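Local coordinates for protein sulfate transporter 4.1, chloroplastic (Arabidopsis thaliana, PDB 7LHV) that cotransports sulfate with protons across a membrane as an SLC26-family symporter and may help regulate sulfate assimilation, at residues L109-M114 and A287-G292; S205-S210 and K459-L464; V270-G275 and V438-S443; H500-G505 and G509-R514; W630-V633 and D637-Q640. One frame throughout, in Å; residues are numbered along the deposited sequence.

Contact 1: residues L109-M114 and A287-G292; sequences LVPQAM and AAPLTG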
# COMPACT_ATOMS: atom_id res chain seq x y z
N LEU A 109 -38.16 6.50 -5.32
CA LEU A 109 -37.43 5.58 -4.46
C LEU A 109 -38.21 4.31 -4.17
O LEU A 109 -37.62 3.22 -4.14
CB LEU A 109 -37.08 6.28 -3.15
CG LEU A 109 -36.62 5.43 -1.96
CD1 LEU A 109 -35.37 4.65 -2.30
CD2 LEU A 109 -36.39 6.32 -0.76
N VAL A 110 -39.52 4.41 -3.95
CA VAL A 110 -40.30 3.24 -3.53
C VAL A 110 -40.12 2.08 -4.52
O VAL A 110 -39.68 0.99 -4.10
CB VAL A 110 -41.79 3.59 -3.34
CG1 VAL A 110 -42.61 2.33 -3.14
CG2 VAL A 110 -41.97 4.54 -2.18
N PRO A 111 -40.41 2.25 -5.82
CA PRO A 111 -40.17 1.14 -6.75
C PRO A 111 -38.71 0.75 -6.84
O PRO A 111 -38.39 -0.44 -6.95
CB PRO A 111 -40.71 1.68 -8.08
CG PRO A 111 -40.59 3.13 -7.97
CD PRO A 111 -40.89 3.44 -6.54
N GLN A 112 -37.80 1.72 -6.80
CA GLN A 112 -36.38 1.41 -6.83
C GLN A 112 -35.97 0.65 -5.58
O GLN A 112 -35.13 -0.26 -5.66
CB GLN A 112 -35.56 2.69 -6.97
CG GLN A 112 -35.41 3.17 -8.40
CD GLN A 112 -34.27 4.14 -8.56
OE1 GLN A 112 -33.84 4.77 -7.60
NE2 GLN A 112 -33.77 4.27 -9.79
N ALA A 113 -36.53 1.00 -4.43
CA ALA A 113 -36.22 0.28 -3.20
C ALA A 113 -36.64 -1.18 -3.30
O ALA A 113 -35.87 -2.09 -2.97
CB ALA A 113 -36.89 0.95 -2.01
N MET A 114 -37.87 -1.43 -3.78
CA MET A 114 -38.31 -2.82 -3.92
C MET A 114 -37.46 -3.57 -4.95
O MET A 114 -37.11 -4.74 -4.74
CB MET A 114 -39.79 -2.88 -4.29
CG MET A 114 -40.72 -2.39 -3.20
SD MET A 114 -42.45 -2.55 -3.66
CE MET A 114 -42.62 -1.22 -4.85
N ALA A 287 -40.33 9.85 -12.39
CA ALA A 287 -41.58 9.14 -12.60
C ALA A 287 -41.42 7.89 -13.45
O ALA A 287 -42.38 7.11 -13.57
CB ALA A 287 -42.61 10.06 -13.25
N ALA A 288 -40.25 7.67 -14.04
CA ALA A 288 -40.06 6.50 -14.89
C ALA A 288 -40.19 5.18 -14.13
O ALA A 288 -40.95 4.31 -14.59
CB ALA A 288 -38.71 6.60 -15.61
N PRO A 289 -39.50 4.95 -13.00
CA PRO A 289 -39.66 3.65 -12.33
C PRO A 289 -41.07 3.37 -11.87
O PRO A 289 -41.52 2.22 -11.94
CB PRO A 289 -38.68 3.75 -11.15
CG PRO A 289 -38.49 5.19 -10.93
CD PRO A 289 -38.54 5.81 -12.28
N LEU A 290 -41.80 4.39 -11.41
CA LEU A 290 -43.18 4.17 -10.97
C LEU A 290 -44.09 3.87 -12.16
O LEU A 290 -44.84 2.88 -12.14
CB LEU A 290 -43.69 5.38 -10.20
CG LEU A 290 -45.18 5.36 -9.88
CD1 LEU A 290 -45.52 4.19 -8.98
CD2 LEU A 290 -45.62 6.67 -9.25
N THR A 291 -44.00 4.69 -13.21
CA THR A 291 -44.93 4.57 -14.33
C THR A 291 -44.89 3.17 -14.92
O THR A 291 -45.94 2.57 -15.19
CB THR A 291 -44.59 5.61 -15.40
OG1 THR A 291 -44.75 6.93 -14.85
CG2 THR A 291 -45.50 5.46 -16.60
N GLY A 292 -43.69 2.62 -15.09
CA GLY A 292 -43.58 1.27 -15.63
C GLY A 292 -44.39 0.27 -14.83
O GLY A 292 -45.17 -0.50 -15.40
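Two proline-kinked helices of the SLC26 membrane domain cross here, with P111 of helix 91-119 set against P289 of helix 284-300. The short axes of 109-114 and 287-292 pass 8.3 Å apart at a signed angle of 70°, so the touching patch is small, about 149 Å² counted on both sides. In each helix the ring lies at the kink: neither proline has an N-H to return to the preceding turn, and the backbone bond is missing there. The rings cross obliquely rather than stacking. CG of P111 rests on CB of P289 at 3.8 Å, and the same CG lies 3.9 Å from the backbone N of L290, whose CB is 4.4 Å from that P111 CG. CB of P111 looks onto the carbonyl of P289, with O at 4.0 Å. Beside this pair Q112 adds its CG, 4.3 Å from CB of P289. Its amide continues past the prolines, with OE1 in a weak hydrogen bond to R393 and the side chain about 5 Å, at the nearest atoms, from a bound sulfate ion. By comparison with other SLC26 transporters, the junction probably lies where the core and gate domains face each other, close to the substrate site. On the far side of helix 284-300 the kinked turn is secured by T291, whose OG1 donates to A287 O over 2.7 Å, while T291 N reaches that same oxygen from the opposite face of the carbonyl plane.

Contact 2: residues S205-S210 and K459-L464; sequences SHSVIS and KRDFSL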
# COMPACT_ATOMS: atom_id res chain seq x y z
N SER A 205 -7.50 5.04 -7.46
CA SER A 205 -7.73 5.88 -8.62
C SER A 205 -9.19 5.80 -9.06
O SER A 205 -9.87 4.79 -8.85
CB SER A 205 -6.82 5.48 -9.77
OG SER A 205 -7.14 4.19 -10.26
N HIS A 206 -9.67 6.88 -9.67
CA HIS A 206 -11.05 6.90 -10.13
C HIS A 206 -11.26 5.96 -11.31
O HIS A 206 -12.38 5.48 -11.52
CB HIS A 206 -11.46 8.32 -10.51
CG HIS A 206 -12.87 8.42 -11.01
ND1 HIS A 206 -13.96 8.13 -10.22
CD2 HIS A 206 -13.36 8.78 -12.22
CE1 HIS A 206 -15.07 8.31 -10.93
NE2 HIS A 206 -14.73 8.70 -12.14
N SER A 207 -10.21 5.68 -12.09
CA SER A 207 -10.34 4.74 -13.19
C SER A 207 -10.66 3.34 -12.68
O SER A 207 -11.48 2.63 -13.27
CB SER A 207 -9.06 4.73 -14.02
OG SER A 207 -8.68 6.05 -14.38
N VAL A 208 -10.01 2.93 -11.60
CA VAL A 208 -10.26 1.61 -11.02
C VAL A 208 -11.71 1.51 -10.56
O VAL A 208 -12.40 0.52 -10.83
CB VAL A 208 -9.27 1.34 -9.88
CG1 VAL A 208 -9.81 0.27 -8.95
CG2 VAL A 208 -7.93 0.92 -10.44
N ILE A 209 -12.19 2.54 -9.86
CA ILE A 209 -13.57 2.54 -9.37
C ILE A 209 -14.55 2.52 -10.54
O ILE A 209 -15.56 1.81 -10.51
CB ILE A 209 -13.81 3.74 -8.45
CG1 ILE A 209 -12.85 3.70 -7.26
CG2 ILE A 209 -15.24 3.77 -7.97
CD1 ILE A 209 -12.74 5.01 -6.53
N SER A 210 -14.27 3.31 -11.58
CA SER A 210 -15.16 3.35 -12.74
C SER A 210 -15.22 2.01 -13.45
O SER A 210 -16.30 1.55 -13.84
CB SER A 210 -14.71 4.45 -13.70
OG SER A 210 -15.50 4.45 -14.87
N LYS A 459 -3.22 6.88 -21.09
CA LYS A 459 -3.34 5.47 -21.43
C LYS A 459 -3.00 4.55 -20.26
O LYS A 459 -3.43 3.39 -20.27
CB LYS A 459 -2.47 5.15 -22.64
CG LYS A 459 -3.11 5.55 -23.95
CD LYS A 459 -2.21 5.29 -25.13
CE LYS A 459 -2.90 5.66 -26.43
NZ LYS A 459 -3.24 7.11 -26.48
N ARG A 460 -2.24 5.02 -19.27
CA ARG A 460 -2.05 4.22 -18.07
C ARG A 460 -3.36 4.06 -17.30
O ARG A 460 -3.70 2.97 -16.84
CB ARG A 460 -0.98 4.85 -17.18
CG ARG A 460 -0.75 4.12 -15.87
CD ARG A 460 -0.22 5.06 -14.81
NE ARG A 460 -1.26 5.94 -14.29
CZ ARG A 460 -1.06 6.90 -13.41
NH1 ARG A 460 0.15 7.15 -12.91
NH2 ARG A 460 -2.09 7.65 -13.01
N ASP A 461 -4.11 5.16 -17.16
CA ASP A 461 -5.42 5.09 -16.52
C ASP A 461 -6.38 4.24 -17.34
O ASP A 461 -7.20 3.51 -16.77
CB ASP A 461 -5.98 6.49 -16.32
CG ASP A 461 -5.23 7.27 -15.26
OD1 ASP A 461 -4.46 6.65 -14.50
OD2 ASP A 461 -5.41 8.50 -15.18
N PHE A 462 -6.30 4.32 -18.67
CA PHE A 462 -7.13 3.47 -19.51
C PHE A 462 -6.79 2.00 -19.30
O PHE A 462 -7.68 1.14 -19.27
CB PHE A 462 -6.98 3.85 -20.98
CG PHE A 462 -7.74 2.95 -21.91
CD1 PHE A 462 -9.08 3.15 -22.15
CD2 PHE A 462 -7.10 1.90 -22.55
CE1 PHE A 462 -9.78 2.33 -23.01
CE2 PHE A 462 -7.80 1.07 -23.41
CZ PHE A 462 -9.14 1.29 -23.63
N SER A 463 -5.50 1.68 -19.19
CA SER A 463 -5.10 0.31 -18.94
C SER A 463 -5.62 -0.18 -17.59
O SER A 463 -6.09 -1.32 -17.48
CB SER A 463 -3.58 0.18 -19.00
OG SER A 463 -3.10 0.46 -20.30
N LEU A 464 -5.54 0.66 -16.56
CA LEU A 464 -6.09 0.30 -15.26
C LEU A 464 -7.59 0.05 -15.35
O LEU A 464 -8.11 -0.94 -14.81
CB LEU A 464 -5.79 1.39 -14.23
CG LEU A 464 -4.40 1.41 -13.62
CD1 LEU A 464 -4.27 2.56 -12.64
CD2 LEU A 464 -4.11 0.09 -12.94
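S207 and D461 mark one point of closest backbone approach, with CA atoms 6.0 Å apart, and V208 with L464 marks a second at nearly the same spacing. Both segments are first turns: 205-210 leads into helix 206-229, and 459-464 opens helix 459-474. S205 sits at the N-cap of the former, its OG (chi1 67°) turned back under the turn to accept a weak bond from V208 N. S207 carries the centre of the contact. Its OG lies 3.4 Å from CB of D461, and its CB rests 3.5 Å from the backbone O of D461, so the serine meets the root of the aspartate rather than its carboxylate. L464 closes the other end, offering CB to V208 CG2 at 4.4 Å and CD1 to S205 OG at 4.1 Å. The two helices belong to the membrane domain of the SLC26 fold, at a place where lipid and the second subunit both come close: V208 also lines the pocket of a bound sphingosine phosphate. With chi1 at -70°, CG of D461 stands beside its own backbone N, and R460 grips OD1 side-on with two nitrogens, NE at 3.3 Å and NH2 at 3.0 Å, both with OD1 in the guanidinium plane. OD2 is hydrogen-bonded to S584 of the second subunit. With D461 cut back to an alanine, R460 is likely to lose this mate for its guanidinium, and S584 of the second subunit its bond across the dimer. R460 also makes a cation-pi contact with F491.

Contact 3: residues V270-G275 and V438-S443; sequences VMKHVG and VISAVS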
# COMPACT_ATOMS: atom_id res chain seq x y z
N VAL A 270 -36.93 5.45 -22.70
CA VAL A 270 -37.43 6.57 -23.48
C VAL A 270 -37.79 7.74 -22.57
O VAL A 270 -37.46 8.90 -22.86
CB VAL A 270 -38.63 6.13 -24.34
CG1 VAL A 270 -39.47 7.33 -24.76
CG2 VAL A 270 -38.15 5.37 -25.56
N MET A 271 -38.48 7.45 -21.46
CA MET A 271 -38.83 8.51 -20.52
C MET A 271 -37.59 9.17 -19.94
O MET A 271 -37.53 10.40 -19.82
CB MET A 271 -39.71 7.95 -19.40
CG MET A 271 -41.14 7.64 -19.83
SD MET A 271 -42.09 6.87 -18.51
CE MET A 271 -42.29 8.25 -17.39
N LYS A 272 -36.59 8.37 -19.57
CA LYS A 272 -35.37 8.93 -18.99
C LYS A 272 -34.64 9.80 -20.00
O LYS A 272 -34.16 10.89 -19.66
CB LYS A 272 -34.47 7.80 -18.49
CG LYS A 272 -33.11 8.26 -18.02
CD LYS A 272 -32.36 7.15 -17.31
CE LYS A 272 -31.84 6.12 -18.29
NZ LYS A 272 -30.92 5.14 -17.64
N HIS A 273 -34.54 9.34 -21.26
CA HIS A 273 -33.86 10.13 -22.28
C HIS A 273 -34.61 11.43 -22.57
O HIS A 273 -33.98 12.48 -22.75
CB HIS A 273 -33.69 9.31 -23.55
CG HIS A 273 -32.45 8.48 -23.57
ND1 HIS A 273 -32.09 7.66 -22.52
CD2 HIS A 273 -31.47 8.34 -24.50
CE1 HIS A 273 -30.95 7.05 -22.81
NE2 HIS A 273 -30.56 7.45 -24.00
N VAL A 274 -35.94 11.38 -22.62
CA VAL A 274 -36.71 12.60 -22.85
C VAL A 274 -36.52 13.57 -21.69
O VAL A 274 -36.35 14.78 -21.90
CB VAL A 274 -38.20 12.26 -23.08
CG1 VAL A 274 -39.05 13.51 -22.96
CG2 VAL A 274 -38.38 11.62 -24.44
N GLY A 275 -36.55 13.06 -20.46
CA GLY A 275 -36.36 13.92 -19.31
C GLY A 275 -34.99 14.57 -19.28
O GLY A 275 -34.86 15.75 -18.94
N VAL A 438 -34.44 -2.37 -12.46
CA VAL A 438 -33.03 -2.53 -12.11
C VAL A 438 -32.14 -2.38 -13.34
O VAL A 438 -31.08 -1.75 -13.28
CB VAL A 438 -32.80 -3.88 -11.41
CG1 VAL A 438 -31.32 -4.08 -11.12
CG2 VAL A 438 -33.58 -3.96 -10.13
N ILE A 439 -32.56 -2.97 -14.46
CA ILE A 439 -31.76 -2.88 -15.68
C ILE A 439 -31.65 -1.43 -16.14
O ILE A 439 -30.57 -0.97 -16.53
CB ILE A 439 -32.37 -3.77 -16.78
CG1 ILE A 439 -32.15 -5.25 -16.44
CG2 ILE A 439 -31.76 -3.45 -18.12
CD1 ILE A 439 -32.89 -6.18 -17.37
N SER A 440 -32.76 -0.69 -16.09
CA SER A 440 -32.72 0.72 -16.46
C SER A 440 -31.84 1.52 -15.51
O SER A 440 -31.12 2.43 -15.93
CB SER A 440 -34.14 1.29 -16.48
OG SER A 440 -34.13 2.69 -16.68
N ALA A 441 -31.89 1.20 -14.21
CA ALA A 441 -31.08 1.92 -13.24
C ALA A 441 -29.59 1.69 -13.48
O ALA A 441 -28.79 2.62 -13.35
CB ALA A 441 -31.46 1.50 -11.83
N VAL A 442 -29.21 0.46 -13.82
CA VAL A 442 -27.79 0.14 -14.01
C VAL A 442 -27.29 0.38 -15.43
O VAL A 442 -26.08 0.28 -15.67
CB VAL A 442 -27.48 -1.31 -13.61
CG1 VAL A 442 -27.92 -1.56 -12.18
CG2 VAL A 442 -28.14 -2.28 -14.56
N SER A 443 -28.18 0.66 -16.38
CA SER A 443 -27.72 0.99 -17.72
C SER A 443 -26.88 2.26 -17.73
O SER A 443 -25.96 2.39 -18.54
CB SER A 443 -28.90 1.13 -18.68
OG SER A 443 -29.53 2.39 -18.53
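The close part of this contact is the end of one side chain: NZ of K272 reaches S440 and S443, while the backbones remain well apart. The nearest CA atoms, those of K272 and S440, are 9.0 Å from each other, and only 93 Å² is buried in all. A chi1 of 174° carries the K272 chain away from its own N, and it runs out extended except for a bend at chi3. Its ammonium arrives 3.2 Å from the backbone O of S440, a weak hydrogen bond, and equally near OG of S443. S443 is bound to the same oxygen: its OG donates to S440 O over 3.0 Å, tilted 31° from the carbonyl plane. One carbonyl oxygen is thus shared by a serine hydroxyl and a lysine ammonium, which fits the weakness of the lysine bond. S440 OG stands 4.2 Å from NZ of K272.

The rest is loose. None of the three touching residues is fully buried, and apart from the lysine no side chain of 270-275 touches 438-443. Further packing comes from other turns of helix 255-277, where L265 and L268 meet S440 and Q269 meets S443, and from helix 91-119, where Q112 meets A441. The arrangement is that of a lysine on one transmembrane helix reaching a backbone carbonyl on its neighbour, toward the C-terminal part of helix 431-443, the two helices probably belonging to the gate domain, as in other SLC26 transporters.

Contact 4: residues H500-G505 and G509-R514; sequences HIAVLG and GTTVYR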
# COMPACT_ATOMS: atom_id res chain seq x y z
N HIS A 500 11.73 13.01 -8.27
CA HIS A 500 12.45 13.76 -9.29
C HIS A 500 13.66 14.43 -8.67
O HIS A 500 13.56 15.09 -7.64
CB HIS A 500 11.53 14.80 -9.93
CG HIS A 500 12.14 15.49 -11.11
ND1 HIS A 500 12.51 16.82 -11.09
CD2 HIS A 500 12.44 15.04 -12.35
CE1 HIS A 500 13.01 17.15 -12.26
NE2 HIS A 500 12.98 16.09 -13.05
N ILE A 501 14.82 14.25 -9.31
CA ILE A 501 16.07 14.85 -8.87
C ILE A 501 16.63 15.66 -10.03
O ILE A 501 16.77 15.14 -11.15
CB ILE A 501 17.07 13.78 -8.40
CG1 ILE A 501 16.66 13.24 -7.03
CG2 ILE A 501 18.47 14.33 -8.37
CD1 ILE A 501 17.49 12.08 -6.56
N ALA A 502 16.97 16.91 -9.77
CA ALA A 502 17.36 17.85 -10.81
C ALA A 502 18.83 18.22 -10.68
O ALA A 502 19.31 18.53 -9.59
CB ALA A 502 16.51 19.12 -10.75
N VAL A 503 19.54 18.18 -11.81
CA VAL A 503 20.93 18.62 -11.87
C VAL A 503 20.91 20.08 -12.30
O VAL A 503 20.65 20.39 -13.46
CB VAL A 503 21.76 17.75 -12.82
CG1 VAL A 503 23.17 18.30 -12.95
CG2 VAL A 503 21.78 16.31 -12.34
N LEU A 504 21.20 20.97 -11.36
CA LEU A 504 21.09 22.40 -11.62
C LEU A 504 22.29 22.92 -12.39
O LEU A 504 23.40 22.40 -12.28
CB LEU A 504 20.95 23.17 -10.31
CG LEU A 504 19.58 23.17 -9.65
CD1 LEU A 504 19.30 21.82 -9.07
CD2 LEU A 504 19.54 24.22 -8.56
N GLY A 505 22.06 23.95 -13.19
CA GLY A 505 23.12 24.58 -13.94
C GLY A 505 23.56 25.88 -13.30
O GLY A 505 24.27 25.86 -12.29
N GLY A 509 19.27 28.95 -11.19
CA GLY A 509 18.66 28.17 -12.25
C GLY A 509 17.95 26.94 -11.75
O GLY A 509 17.71 26.78 -10.55
N THR A 510 17.61 26.05 -12.68
CA THR A 510 16.82 24.87 -12.38
C THR A 510 17.30 23.76 -13.31
O THR A 510 18.39 23.84 -13.88
CB THR A 510 15.32 25.18 -12.50
OG1 THR A 510 14.56 23.99 -12.26
CG2 THR A 510 14.99 25.74 -13.87
N THR A 511 16.48 22.72 -13.46
CA THR A 511 16.88 21.53 -14.21
C THR A 511 17.44 21.91 -15.58
O THR A 511 16.86 22.74 -16.29
CB THR A 511 15.68 20.60 -14.39
OG1 THR A 511 14.96 20.51 -13.15
CG2 THR A 511 16.15 19.21 -14.79
N VAL A 512 18.58 21.32 -15.92
CA VAL A 512 19.20 21.60 -17.21
C VAL A 512 18.68 20.70 -18.32
O VAL A 512 18.82 21.05 -19.50
CB VAL A 512 20.73 21.45 -17.12
CG1 VAL A 512 21.29 22.38 -16.08
CG2 VAL A 512 21.12 20.01 -16.81
N TYR A 513 18.08 19.56 -17.98
CA TYR A 513 17.66 18.61 -19.01
C TYR A 513 16.51 19.16 -19.84
O TYR A 513 16.52 19.06 -21.07
CB TYR A 513 17.28 17.27 -18.37
CG TYR A 513 18.41 16.60 -17.63
CD1 TYR A 513 19.53 16.13 -18.31
CD2 TYR A 513 18.38 16.45 -16.25
CE1 TYR A 513 20.57 15.52 -17.64
CE2 TYR A 513 19.42 15.84 -15.57
CZ TYR A 513 20.51 15.38 -16.27
OH TYR A 513 21.54 14.77 -15.60
N ARG A 514 15.51 19.74 -19.19
CA ARG A 514 14.32 20.19 -19.90
C ARG A 514 13.95 21.64 -19.63
O ARG A 514 13.46 22.32 -20.54
CB ARG A 514 13.13 19.29 -19.53
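A loop turning back to lie steeply across an edge strand, V503 and its neighbours touching V512, makes this contact in the STAS part of the protein. Strand 501-504 is an outermost strand of the four-stranded mixed sheet, antiparallel to strand 527-533, and the end-to-end directions of strand and loop 509-514 lie 116° apart. One weak backbone bond joins them, V512 N to V503 O, 3.3 Å long and bent to 146° at the hydrogen. The valine side chain closes round the same place: CG1 of V512 lies 3.4 Å from V503 O and is equally close to G505 N. Farther back along the strand, OG1 of T511 sits 3.2 Å from CB of A502 and meets the H500 ring at its edge, in plane, with CE1 at 4.0 Å. The polar end of H500 is held elsewhere, ND1 bonding to D534, and H500 also packs on T580 of the second subunit. At the turn end, CD2 of L504 comes 3.7 Å from G509 O. V503, with CG1 anti to its backbone N (chi1 175°), puts CG2 obliquely against the end of Y513, 3.6 Å from OH and 4.0 Å from CE2.

Contact 5: residues W630-V633 and D637-Q640; sequences WFFV and DAVQ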
# COMPACT_ATOMS: atom_id res chain seq x y z
N TRP A 630 30.53 23.60 5.77
CA TRP A 630 29.94 23.13 4.53
C TRP A 630 28.43 23.31 4.49
O TRP A 630 27.78 22.78 3.58
CB TRP A 630 30.30 21.67 4.28
CG TRP A 630 31.76 21.47 4.06
CD1 TRP A 630 32.63 20.79 4.86
CD2 TRP A 630 32.53 21.96 2.96
NE1 TRP A 630 33.90 20.83 4.32
CE2 TRP A 630 33.86 21.54 3.15
CE3 TRP A 630 32.23 22.72 1.82
CZ2 TRP A 630 34.88 21.85 2.26
CZ3 TRP A 630 33.24 23.02 0.93
CH2 TRP A 630 34.55 22.59 1.16
N PHE A 631 27.86 24.03 5.44
CA PHE A 631 26.43 24.34 5.45
C PHE A 631 26.24 25.81 5.12
O PHE A 631 26.86 26.68 5.73
CB PHE A 631 25.81 24.01 6.81
CG PHE A 631 25.44 22.57 6.96
CD1 PHE A 631 26.39 21.63 7.29
CD2 PHE A 631 24.13 22.16 6.77
CE1 PHE A 631 26.04 20.30 7.42
CE2 PHE A 631 23.78 20.84 6.91
CZ PHE A 631 24.74 19.91 7.24
N PHE A 632 25.36 26.08 4.15
CA PHE A 632 25.15 27.45 3.68
C PHE A 632 23.67 27.80 3.67
O PHE A 632 22.84 27.05 4.18
CB PHE A 632 25.74 27.64 2.28
CG PHE A 632 27.12 27.06 2.12
CD1 PHE A 632 28.23 27.82 2.42
CD2 PHE A 632 27.29 25.77 1.68
CE1 PHE A 632 29.50 27.30 2.27
CE2 PHE A 632 28.56 25.24 1.53
CZ PHE A 632 29.66 26.01 1.83
N VAL A 633 23.34 28.96 3.11
CA VAL A 633 21.96 29.39 2.95
C VAL A 633 21.58 29.61 1.49
O VAL A 633 20.39 29.79 1.19
CB VAL A 633 21.65 30.66 3.77
CG1 VAL A 633 21.85 30.39 5.25
CG2 VAL A 633 22.52 31.81 3.31
N ASP A 637 26.96 31.21 -2.77
CA ASP A 637 28.13 31.20 -1.91
C ASP A 637 28.73 29.80 -1.79
O ASP A 637 29.96 29.66 -1.67
CB ASP A 637 27.78 31.77 -0.53
CG ASP A 637 26.73 30.95 0.20
OD1 ASP A 637 26.24 29.95 -0.37
OD2 ASP A 637 26.39 31.32 1.34
N ALA A 638 27.90 28.76 -1.82
CA ALA A 638 28.41 27.39 -1.78
C ALA A 638 29.31 27.11 -2.98
O ALA A 638 30.43 26.61 -2.83
CB ALA A 638 27.26 26.39 -1.74
N VAL A 639 28.84 27.45 -4.18
CA VAL A 639 29.66 27.24 -5.37
C VAL A 639 30.87 28.16 -5.36
O VAL A 639 31.97 27.77 -5.79
CB VAL A 639 28.81 27.41 -6.64
CG1 VAL A 639 29.69 27.50 -7.87
CG2 VAL A 639 27.86 26.24 -6.77
N GLN A 640 30.72 29.38 -4.85
CA GLN A 640 31.85 30.30 -4.79
C GLN A 640 32.96 29.77 -3.90
O GLN A 640 34.14 29.87 -4.25
CB GLN A 640 31.38 31.68 -4.30
CG GLN A 640 30.75 32.53 -5.39
CD GLN A 640 31.65 32.69 -6.60
OE1 GLN A 640 32.84 32.97 -6.47
NE2 GLN A 640 31.08 32.50 -7.78
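F632 lies with one face of its ring on A638. The CA of A638 stands 3.9 Å from the ring centroid and 6° off the ring normal, a CH-pi contact placed almost exactly over the middle of the ring. CB of the same alanine lies over the same face, off toward CD2 of F632, 3.5 Å away. D637 comes alongside from the base of the phenylalanine: its OD1 is 3.6 Å from CB of F632, and the carboxylate is turned 57° from the ring plane while the two side chains run past each other in opposite directions. With chi1 at 63°, the carboxylate is brought back over its own backbone toward the loop, where OD2 also lies 4.4 Å from CG2 of V633. Were F632 replaced by a serine, a gap would probably open above A638, whose CA would lose its aromatic face, and the carboxylate of D637 would be freer to turn. Two features outside the pair position the ring. Backbone hydrogen bonds tie both W630 and F632 to I606, and the F632 side chain also touches A605, so the loop is fastened to strand 603-606. The contact joins the loop after helix 622-626, which runs beside the outermost strand 603-606, to the early turns of helix 635-643, whose V639 packs on L507 and Y525 in neighbouring loops.

How the contacts relate
From the N terminus, 109-114, 205-210 and 270-275 each open a loop in turn. Contact 1 closes first, at 287-292, spanning 172 residues; contact 3 closes at 438-443 and contact 2 at 459-464. Contact 1 crosses both others, whereas contact 3 falls wholly within the span of contact 2. Contacts 1 and 3 also touch in space: CE of M271 packs on A288 and T291 of helix 284-300, which directly follows helix 255-277. These three tie the membrane helices together. Contacts 4 and 5 are short local closures later in series, in the STAS part; their centres lie 18 Å apart, against 61 Å between those of contacts 1 and 4.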